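Local structure of Lmo1340 protein (Listeria monocytogenes, 4NLM) at residues M224-I236 / T270-F284. The protein is an uncharacterised surface protein, probably a lipoprotein, of unknown function that folds as a YqgU-like six-bladed beta propeller. Numbering follows the deposited sequence. Where two conformers were deposited one is given.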
HETATM    1  N   MSE A 224      -5.460  15.949  -5.901  1.00 12.73           N
HETATM    2  CA  MSE A 224      -5.280  15.775  -4.462  1.00 12.32           C
HETATM    3  C   MSE A 224      -4.465  14.554  -4.090  1.00 13.09           C
HETATM    4  O   MSE A 224      -3.608  14.637  -3.223  1.00 18.28           O
HETATM    5  CB  MSE A 224      -6.673  15.687  -3.813  1.00 15.84           C
HETATM    6  CG  MSE A 224      -6.625  15.455  -2.326  1.00 19.04           C
HETATM    7 SE   MSE A 224      -8.435  15.099  -1.681  1.00 23.84          SE
HETATM    8  CE  MSE A 224      -9.510  16.139  -2.903  1.00 24.85           C
ATOM      9  N   GLN A 225      -4.693  13.425  -4.761  1.00 12.45           N
ATOM     10  CA  GLN A 225      -4.039  12.189  -4.383  1.00 13.54           C
ATOM     11  C   GLN A 225      -3.910  11.384  -5.674  1.00 10.77           C
ATOM     12  O   GLN A 225      -4.751  11.531  -6.568  1.00 11.53           O
ATOM     13  CB  GLN A 225      -4.918  11.441  -3.362  1.00 14.55           C
ATOM     14  CG  GLN A 225      -4.258  10.220  -2.744  1.00 18.84           C
ATOM     15  CD  GLN A 225      -5.088   9.656  -1.613  1.00 18.31           C
ATOM     16  OE1 GLN A 225      -5.659  10.414  -0.841  1.00 24.52           O
ATOM     17  NE2 GLN A 225      -5.093   8.356  -1.464  1.00 25.28           N
ATOM     18  N   PHE A 226      -2.921  10.500  -5.786  1.00 10.77           N
ATOM     19  CA  PHE A 226      -2.771   9.685  -6.986  1.00 10.22           C
ATOM     20  C   PHE A 226      -2.147   8.372  -6.588  1.00 10.42           C
ATOM     21  O   PHE A 226      -1.582   8.229  -5.509  1.00 12.09           O
ATOM     22  CB  PHE A 226      -1.952  10.406  -8.038  1.00 11.54           C
ATOM     23  CG  PHE A 226      -0.489  10.453  -7.733  1.00 12.07           C
ATOM     24  CD1 PHE A 226       0.025  11.372  -6.844  1.00 12.92           C
ATOM     25  CD2 PHE A 226       0.380   9.576  -8.351  1.00 13.39           C
ATOM     26  CE1 PHE A 226       1.372  11.414  -6.554  1.00 14.44           C
ATOM     27  CE2 PHE A 226       1.719   9.600  -8.058  1.00 18.60           C
ATOM     28  CZ  PHE A 226       2.216  10.516  -7.155  1.00 16.63           C
ATOM     29  N   ALA A 227      -2.233   7.415  -7.508  1.00 10.01           N
ATOM     30  CA  ALA A 227      -1.618   6.108  -7.317  1.00 11.20           C
ATOM     31  C   ALA A 227      -1.379   5.514  -8.699  1.00 10.66           C
ATOM     32  O   ALA A 227      -2.081   5.855  -9.635  1.00 11.21           O
ATOM     33  CB  ALA A 227      -2.489   5.193  -6.440  1.00 12.53           C
ATOM     34  N   VAL A 228      -0.431   4.593  -8.772  1.00 12.24           N
ATOM     35  CA  VAL A 228      -0.124   3.912 -10.025  1.00 12.72           C
ATOM     36  C   VAL A 228      -0.144   2.412  -9.766  1.00 13.65           C
ATOM     37  O   VAL A 228       0.353   1.920  -8.750  1.00 16.43           O
ATOM     38  CB  VAL A 228       1.262   4.346 -10.574  1.00 13.36           C
ATOM     39  CG1 VAL A 228       1.604   3.642 -11.879  1.00 15.87           C
ATOM     40  CG2 VAL A 228       1.296   5.842 -10.766  1.00 15.22           C
ATOM     41  N   HIS A 229      -0.719   1.671 -10.686  1.00 12.42           N
ATOM     42  CA  HIS A 229      -0.615   0.230 -10.588  1.00 12.60           C
ATOM     43  C   HIS A 229      -1.001  -0.359 -11.921  1.00 12.67           C
ATOM     44  O   HIS A 229      -1.952   0.108 -12.528  1.00 14.19           O
ATOM     45  CB  HIS A 229      -1.494  -0.364  -9.496  1.00 13.04           C
ATOM     46  CG  HIS A 229      -0.994  -1.669  -9.013  1.00 12.02           C
ATOM     47  ND1 HIS A 229       0.149  -1.775  -8.244  1.00 17.86           N
ATOM     48  CD2 HIS A 229      -1.479  -2.921  -9.152  1.00 14.57           C
ATOM     49  CE1 HIS A 229       0.357  -3.044  -7.957  1.00 19.08           C
ATOM     50  NE2 HIS A 229      -0.608  -3.761  -8.505  1.00 20.43           N
ATOM     51  N   ASP A 230      -0.305  -1.422 -12.323  1.00 13.86           N
ATOM     52  CA  ASP A 230      -0.649  -2.142 -13.533  1.00 15.54           C
ATOM     53  C   ASP A 230      -0.917  -1.233 -14.737  1.00 16.03           C
ATOM     54  O   ASP A 230      -1.882  -1.405 -15.494  1.00 18.93           O
ATOM     55  CB  ASP A 230      -1.803  -3.085 -13.231  1.00 17.72           C
ATOM     56  CG  ASP A 230      -1.388  -4.288 -12.391  1.00 20.40           C
ATOM     57  OD1 ASP A 230      -0.187  -4.505 -12.123  1.00 24.18           O
ATOM     58  OD2 ASP A 230      -2.295  -5.042 -11.982  1.00 22.77           O
ATOM     59  N   ASN A 231      -0.025  -0.266 -14.898  1.00 17.57           N
ATOM     60  CA  ASN A 231      -0.042   0.671 -16.014  1.00 21.00           C
ATOM     61  C   ASN A 231      -1.215   1.626 -16.019  1.00 18.94           C
ATOM     62  O   ASN A 231      -1.528   2.236 -17.029  1.00 27.57           O
ATOM     63  CB  ASN A 231       0.041  -0.072 -17.359  1.00 26.27           C
ATOM     64  CG  ASN A 231       1.290  -0.934 -17.482  1.00 30.83           C
ATOM     65  OD1 ASN A 231       1.208  -2.116 -17.818  1.00 49.90           O
ATOM     66  ND2 ASN A 231       2.445  -0.354 -17.178  1.00 31.64           N
ATOM     67  N   VAL A 232      -1.878   1.753 -14.877  1.00 15.95           N
ATOM     68  CA  VAL A 232      -2.986   2.692 -14.729  1.00 15.43           C
ATOM     69  C   VAL A 232      -2.592   3.755 -13.720  1.00 13.02           C
ATOM     70  O   VAL A 232      -2.096   3.423 -12.663  1.00 13.29           O
ATOM     71  CB  VAL A 232      -4.266   1.989 -14.263  1.00 14.43           C
ATOM     72  CG1 VAL A 232      -5.390   2.989 -14.003  1.00 14.96           C
ATOM     73  CG2 VAL A 232      -4.679   0.959 -15.297  1.00 17.96           C
ATOM     74  N   LEU A 233      -2.813   5.013 -14.081  1.00 13.28           N
ATOM     75  CA  LEU A 233      -2.646   6.127 -13.185  1.00 12.41           C
ATOM     76  C   LEU A 233      -4.039   6.514 -12.686  1.00 11.16           C
ATOM     77  O   LEU A 233      -4.928   6.874 -13.468  1.00 12.24           O
ATOM     78  CB  LEU A 233      -2.035   7.335 -13.892  1.00 14.21           C
ATOM     79  CG  LEU A 233      -2.059   8.673 -13.168  1.00 12.80           C
ATOM     80  CD1 LEU A 233      -1.265   8.598 -11.867  1.00 12.45           C
ATOM     81  CD2 LEU A 233      -1.536   9.829 -14.006  1.00 16.90           C
ATOM     82  N   LEU A 234      -4.218   6.418 -11.380  1.00 10.00           N
ATOM     83  CA  LEU A 234      -5.422   6.848 -10.674  1.00 10.18           C
ATOM     84  C   LEU A 234      -5.178   8.236 -10.113  1.00 10.11           C
ATOM     85  O   LEU A 234      -4.128   8.479  -9.514  1.00 10.82           O
ATOM     86  CB  LEU A 234      -5.700   5.925  -9.499  1.00 11.44           C
ATOM     87  CG  LEU A 234      -6.778   6.420  -8.521  1.00 11.91           C
ATOM     88  CD1 LEU A 234      -8.152   6.336  -9.173  1.00 15.22           C
ATOM     89  CD2 LEU A 234      -6.715   5.670  -7.191  1.00 14.55           C
ATOM     90  N   THR A 235      -6.097   9.147 -10.357  1.00 10.43           N
ATOM     91  CA  THR A 235      -6.070  10.441  -9.719  1.00 10.68           C
ATOM     92  C   THR A 235      -7.369  10.653  -8.955  1.00 10.00           C
ATOM     93  O   THR A 235      -8.423  10.155  -9.339  1.00 11.22           O
ATOM     94  CB  THR A 235      -5.824  11.616 -10.671  1.00 11.76           C
ATOM     95  OG1 THR A 235      -6.841  11.658 -11.649  1.00 12.77           O
ATOM     96  CG2 THR A 235      -4.466  11.502 -11.367  1.00 12.30           C
ATOM     97  N   ILE A 236      -7.282  11.421  -7.877  1.00  9.74           N
ATOM     98  CA  ILE A 236      -8.439  11.781  -7.054  1.00  9.87           C
ATOM     99  C   ILE A 236      -8.407  13.292  -6.885  1.00 10.92           C
ATOM    100  O   ILE A 236      -7.366  13.864  -6.557  1.00 11.70           O
ATOM    101  CB  ILE A 236      -8.392  11.081  -5.683  1.00 11.42           C
ATOM    102  CG1 ILE A 236      -8.308   9.560  -5.838  1.00 11.83           C
ATOM    103  CG2 ILE A 236      -9.601  11.442  -4.835  1.00 16.50           C
ATOM    104  CD1 ILE A 236      -8.134   8.793  -4.531  1.00 12.93           C
ATOM    105  N   THR A 270     -10.706  17.387   2.964  1.00 15.07           N
ATOM    106  CA  THR A 270     -11.302  16.218   2.362  1.00 14.20           C
ATOM    107  C   THR A 270     -10.825  14.939   3.030  1.00 12.83           C
ATOM    108  O   THR A 270      -9.658  14.802   3.368  1.00 16.09           O
ATOM    109  CB  THR A 270     -10.951  16.158   0.857  1.00 14.39           C
ATOM    110  OG1 THR A 270     -11.470  17.317   0.190  1.00 16.58           O
ATOM    111  CG2 THR A 270     -11.532  14.925   0.216  1.00 15.12           C
ATOM    112  N   PHE A 271     -11.747  13.990   3.203  1.00 13.61           N
ATOM    113  CA  PHE A 271     -11.426  12.677   3.736  1.00 13.79           C
ATOM    114  C   PHE A 271     -11.490  11.680   2.578  1.00 14.43           C
ATOM    115  O   PHE A 271     -12.470  11.649   1.849  1.00 21.20           O
ATOM    116  CB  PHE A 271     -12.431  12.257   4.816  1.00 18.35           C
ATOM    117  CG  PHE A 271     -12.151  10.899   5.372  1.00 18.54           C
ATOM    118  CD1 PHE A 271     -11.118  10.707   6.272  1.00 21.41           C
ATOM    119  CD2 PHE A 271     -12.869   9.806   4.950  1.00 18.20           C
ATOM    120  CE1 PHE A 271     -10.835   9.459   6.771  1.00 25.88           C
ATOM    121  CE2 PHE A 271     -12.597   8.553   5.453  1.00 19.79           C
ATOM    122  CZ  PHE A 271     -11.574   8.374   6.359  1.00 21.31           C
ATOM    123  N   VAL A 272     -10.455  10.865   2.384  1.00 11.46           N
ATOM    124  CA  VAL A 272     -10.446   9.898   1.285  1.00 10.23           C
ATOM    125  C   VAL A 272     -10.562   8.504   1.884  1.00 10.10           C
ATOM    126  O   VAL A 272      -9.697   8.065   2.638  1.00 11.52           O
ATOM    127  CB  VAL A 272      -9.176  10.012   0.460  1.00 11.92           C
ATOM    128  CG1 VAL A 272      -9.215   9.015  -0.688  1.00 12.23           C
ATOM    129  CG2 VAL A 272      -9.032  11.425  -0.089  1.00 14.15           C
ATOM    130  N   PRO A 273     -11.626   7.771   1.546  1.00  9.49           N
ATOM    131  CA  PRO A 273     -11.753   6.421   2.048  1.00  9.56           C
ATOM    132  C   PRO A 273     -10.666   5.500   1.501  1.00  9.09           C
ATOM    133  O   PRO A 273      -9.999   5.808   0.485  1.00  9.96           O
ATOM    134  CB  PRO A 273     -13.136   5.984   1.553  1.00 10.04           C
ATOM    135  CG  PRO A 273     -13.872   7.255   1.342  1.00 10.64           C
ATOM    136  CD  PRO A 273     -12.831   8.200   0.828  1.00 10.59           C
ATOM    137  N   TYR A 274     -10.468   4.353   2.126  1.00  9.37           N
ATOM    138  CA  TYR A 274      -9.499   3.407   1.642  1.00  9.60           C
ATOM    139  C   TYR A 274      -9.887   2.795   0.290  1.00  8.69           C
ATOM    140  O   TYR A 274     -11.055   2.512   0.018  1.00  9.14           O
ATOM    141  CB  TYR A 274      -9.279   2.265   2.631  1.00  9.77           C
ATOM    142  CG  TYR A 274      -8.576   2.709   3.890  1.00 10.74           C
ATOM    143  CD1 TYR A 274      -7.226   3.039   3.851  1.00 13.91           C
ATOM    144  CD2 TYR A 274      -9.241   2.820   5.106  1.00 11.31           C
ATOM    145  CE1 TYR A 274      -6.567   3.471   4.989  1.00 18.47           C
ATOM    146  CE2 TYR A 274      -8.595   3.250   6.246  1.00 14.19           C
ATOM    147  CZ  TYR A 274      -7.261   3.569   6.185  1.00 16.22           C
ATOM    148  OH  TYR A 274      -6.631   4.012   7.332  1.00 23.94           O
ATOM    149  N   PHE A 275      -8.870   2.546  -0.546  1.00  8.75           N
ATOM    150  CA  PHE A 275      -9.000   1.796  -1.773  1.00  8.96           C
ATOM    151  C   PHE A 275      -7.911   0.741  -1.794  1.00  7.95           C
ATOM    152  O   PHE A 275      -6.894   0.846  -1.119  1.00  9.05           O
ATOM    153  CB  PHE A 275      -9.001   2.690  -3.031  1.00  9.03           C
ATOM    154  CG  PHE A 275      -7.728   3.458  -3.244  1.00 10.28           C
ATOM    155  CD1 PHE A 275      -6.612   2.881  -3.886  1.00 10.14           C
ATOM    156  CD2 PHE A 275      -7.652   4.774  -2.845  1.00 11.82           C
ATOM    157  CE1 PHE A 275      -5.456   3.621  -4.049  1.00 12.57           C
ATOM    158  CE2 PHE A 275      -6.485   5.503  -3.014  1.00 12.76           C
ATOM    159  CZ  PHE A 275      -5.400   4.930  -3.638  1.00 13.12           C
ATOM    160  N   ASP A 276      -8.121  -0.282  -2.607  1.00  8.97           N
ATOM    161  CA  ASP A 276      -7.134  -1.358  -2.790  1.00  9.59           C
ATOM    162  C   ASP A 276      -6.033  -0.875  -3.699  1.00  9.23           C
ATOM    163  O   ASP A 276      -6.264  -0.504  -4.852  1.00 11.16           O
ATOM    164  CB  ASP A 276      -7.861  -2.551  -3.405  1.00 10.98           C
ATOM    165  CG  ASP A 276      -6.956  -3.641  -3.924  1.00 11.24           C
ATOM    166  OD1 ASP A 276      -5.858  -3.847  -3.385  1.00 10.11           O
ATOM    167  OD2 ASP A 276      -7.380  -4.295  -4.908  1.00 14.96           O
ATOM    168  N   THR A 277      -4.811  -0.831  -3.183  1.00  9.31           N
ATOM    169  CA  THR A 277      -3.679  -0.383  -3.975  1.00 10.76           C
ATOM    170  C   THR A 277      -3.330  -1.319  -5.117  1.00 11.90           C
ATOM    171  O   THR A 277      -2.666  -0.911  -6.055  1.00 14.74           O
ATOM    172  CB  THR A 277      -2.466  -0.188  -3.053  1.00 12.99           C
ATOM    173  OG1 THR A 277      -2.194  -1.413  -2.381  1.00 16.22           O
ATOM    174  CG2 THR A 277      -2.703   0.941  -2.049  1.00 14.79           C
ATOM    175  N   ASN A 278      -3.816  -2.544  -5.057  0.50 10.59           N
ATOM    176  CA  ASN A 278      -3.557  -3.514  -6.074  0.50 10.37           C
ATOM    177  C   ASN A 278      -4.649  -3.486  -7.153  0.50 12.30           C
ATOM    178  O   ASN A 278      -5.376  -4.456  -7.341  0.50 15.81           O
ATOM    179  CB  ASN A 278      -3.470  -4.875  -5.406  0.50 11.14           C
ATOM    180  CG  ASN A 278      -2.805  -5.906  -6.282  0.50 12.64           C
ATOM    181  OD1 ASN A 278      -1.613  -5.782  -6.661  0.50 11.94           O
ATOM    182  ND2 ASN A 278      -3.553  -6.950  -6.598  0.50 12.57           N
ATOM    183  N   PHE A 279      -4.831  -2.336  -7.789  1.00 13.41           N
ATOM    184  CA  PHE A 279      -5.843  -2.179  -8.827  1.00 12.96           C
ATOM    185  C   PHE A 279      -5.279  -2.395 -10.222  1.00 13.48           C
ATOM    186  O   PHE A 279      -4.058  -2.404 -10.434  1.00 15.05           O
ATOM    187  CB  PHE A 279      -6.532  -0.802  -8.711  1.00 12.82           C
ATOM    188  CG  PHE A 279      -5.610   0.378  -8.865  1.00 10.87           C
ATOM    189  CD1 PHE A 279      -5.248   0.842 -10.134  1.00 12.68           C
ATOM    190  CD2 PHE A 279      -5.081   1.028  -7.768  1.00 10.60           C
ATOM    191  CE1 PHE A 279      -4.433   1.945 -10.258  1.00 12.94           C
ATOM    192  CE2 PHE A 279      -4.232   2.095  -7.919  1.00 11.97           C
ATOM    193  CZ  PHE A 279      -3.904   2.547  -9.161  1.00 12.07           C
ATOM    194  N   ASP A 280      -6.197  -2.591 -11.166  1.00 15.48           N
ATOM    195  CA  ASP A 280      -5.824  -2.748 -12.546  1.00 16.96           C
ATOM    196  C   ASP A 280      -6.936  -2.199 -13.453  1.00 16.70           C
ATOM    197  O   ASP A 280      -7.931  -1.674 -12.978  1.00 16.12           O
ATOM    198  CB  ASP A 280      -5.433  -4.200 -12.838  1.00 23.38           C
ATOM    199  CG  ASP A 280      -6.572  -5.175 -12.640  1.00 26.34           C
ATOM    200  OD1 ASP A 280      -7.699  -4.868 -13.039  1.00 19.42           O
ATOM    201  OD2 ASP A 280      -6.328  -6.279 -12.115  1.00 40.00           O
ATOM    202  N   LYS A 281      -6.771  -2.348 -14.761  0.50 17.14           N
ATOM    203  CA  LYS A 281      -7.714  -1.794 -15.721  0.50 19.71           C
ATOM    204  C   LYS A 281      -9.141  -2.305 -15.547  0.50 14.96           C
ATOM    205  O   LYS A 281     -10.069  -1.668 -16.021  0.50 15.07           O
ATOM    206  CB  LYS A 281      -7.273  -2.141 -17.138  0.50 23.18           C
ATOM    207  CG  LYS A 281      -7.368  -3.627 -17.412  0.50 22.57           C
ATOM    208  CD  LYS A 281      -6.914  -3.932 -18.837  0.50 28.95           C
ATOM    209  CE  LYS A 281      -6.873  -5.428 -19.142  0.50 28.65           C
ATOM    210  NZ  LYS A 281      -6.543  -5.736 -20.561  0.50 40.83           N
ATOM    211  N   ASN A 282      -9.300  -3.476 -14.931  1.00 14.91           N
ATOM    212  CA  ASN A 282     -10.629  -4.056 -14.703  1.00 15.87           C
ATOM    213  C   ASN A 282     -11.158  -4.139 -13.278  1.00 15.48           C
ATOM    214  O   ASN A 282     -12.316  -4.530 -13.102  1.00 16.42           O
ATOM    215  CB  ASN A 282     -10.675  -5.471 -15.278  1.00 18.22           C
ATOM    216  CG  ASN A 282     -10.523  -5.513 -16.775  1.00 22.00           C
ATOM    217  OD1 ASN A 282      -9.608  -6.117 -17.333  1.00 25.70           O
ATOM    218  ND2 ASN A 282     -11.408  -4.841 -17.426  1.00 23.70           N
ATOM    219  N   THR A 283     -10.333  -3.808 -12.299  1.00 14.97           N
ATOM    220  CA  THR A 283     -10.755  -3.947 -10.908  1.00 14.72           C
ATOM    221  C   THR A 283     -10.143  -2.845 -10.081  1.00 13.09           C
ATOM    222  O   THR A 283      -8.927  -2.753  -9.929  1.00 16.08           O
ATOM    223  CB  THR A 283     -10.360  -5.327 -10.300  1.00 17.88           C
ATOM    224  OG1 THR A 283     -10.901  -6.412 -11.083  1.00 24.97           O
ATOM    225  CG2 THR A 283     -10.847  -5.472  -8.885  1.00 19.41           C
ATOM    226  N   PHE A 284     -11.023  -2.007  -9.557  1.00 10.39           N
ATOM    227  CA  PHE A 284     -10.655  -0.968  -8.603  1.00  9.73           C
ATOM    228  C   PHE A 284     -11.668  -1.058  -7.461  1.00  9.19           C
ATOM    229  O   PHE A 284     -12.854  -0.828  -7.641  1.00 12.40           O
ATOM    230  CB  PHE A 284     -10.669   0.407  -9.218  1.00 10.43           C
ATOM    231  CG  PHE A 284     -10.354   1.497  -8.240  1.00 10.51           C
ATOM    232  CD1 PHE A 284      -9.065   1.714  -7.797  1.00 11.30           C
ATOM    233  CD2 PHE A 284     -11.346   2.308  -7.747  1.00 10.51           C
ATOM    234  CE1 PHE A 284      -8.766   2.710  -6.883  1.00 12.32           C
ATOM    235  CE2 PHE A 284     -11.048   3.319  -6.833  1.00 11.16           C
ATOM    236  CZ  PHE A 284      -9.770   3.509  -6.400  1.00 11.43           C
TER
HETATM  237  O   HOH W   1      -7.081   6.382   0.486  1.00 21.89           O
HETATM  238  O   HOH W   2      -1.214   1.409  -6.232  1.00 17.89           O
HETATM  239  O   HOH W   3      -4.194  -2.860 -16.095  1.00 25.22           O
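His229 and Phe279 interlock where the hairpin of strands 225-229 and 232-238 meets the loop that follows strand 269-271, and the histidine illustrates how one side chain can combine CH-pi, edge-to-face and polar contacts. Its CB sits over the centre of the Phe279 ring, 3.8 Å from the centroid, in a CH-pi contact. With CG anti to the backbone N (chi1 -156°), the imidazole runs past the phenyl group, turning an edge toward the face in a T-shaped pair whose planes stand 60° apart. From CG outward the ring has Thr277 O and Asn278 CA over one face, and CD2 meets Phe279 O in the ring plane at 2.9 Å. At the tip, NE2 donates a weak, bent hydrogen bond to Asn278 OD1 (2.9 Å, 121°), doubtful because it rests on one of two conformers of the asparagine, whose amide nitrogen there meets Ser328 OG.

Phe279 enters between the hairpin strands' inward side chains: CZ abuts Leu234 CB at 3.8 Å, with Ala227 CB and Val232 CG1 also touching the ring. Further along, Leu234 CD2 lies over one face of Phe275, 4.0 Å from its centroid, and also meets Phe284 CE1. Gln225 reaches the edge of Phe275 with NE2, 3.5 Å from CE2. Beyond it the selenium of Met224, a selenomethionine, rests against Thr270 CG2. At the turn end, Asp230 and Asp280 lie side by side with nearly coplanar carboxylates, their OD2 atoms 4.2 Å apart, so repulsion may raise the pKa of one.

Waters link Val228 O with Thr277 O and Asp230 O with Lys281 N. Aromatic side chains fill the gap between a two-stranded hairpin, closed by a type I' turn, and the loop leading to strand 284-289, the kind of packing between successive sheets expected of a beta propeller.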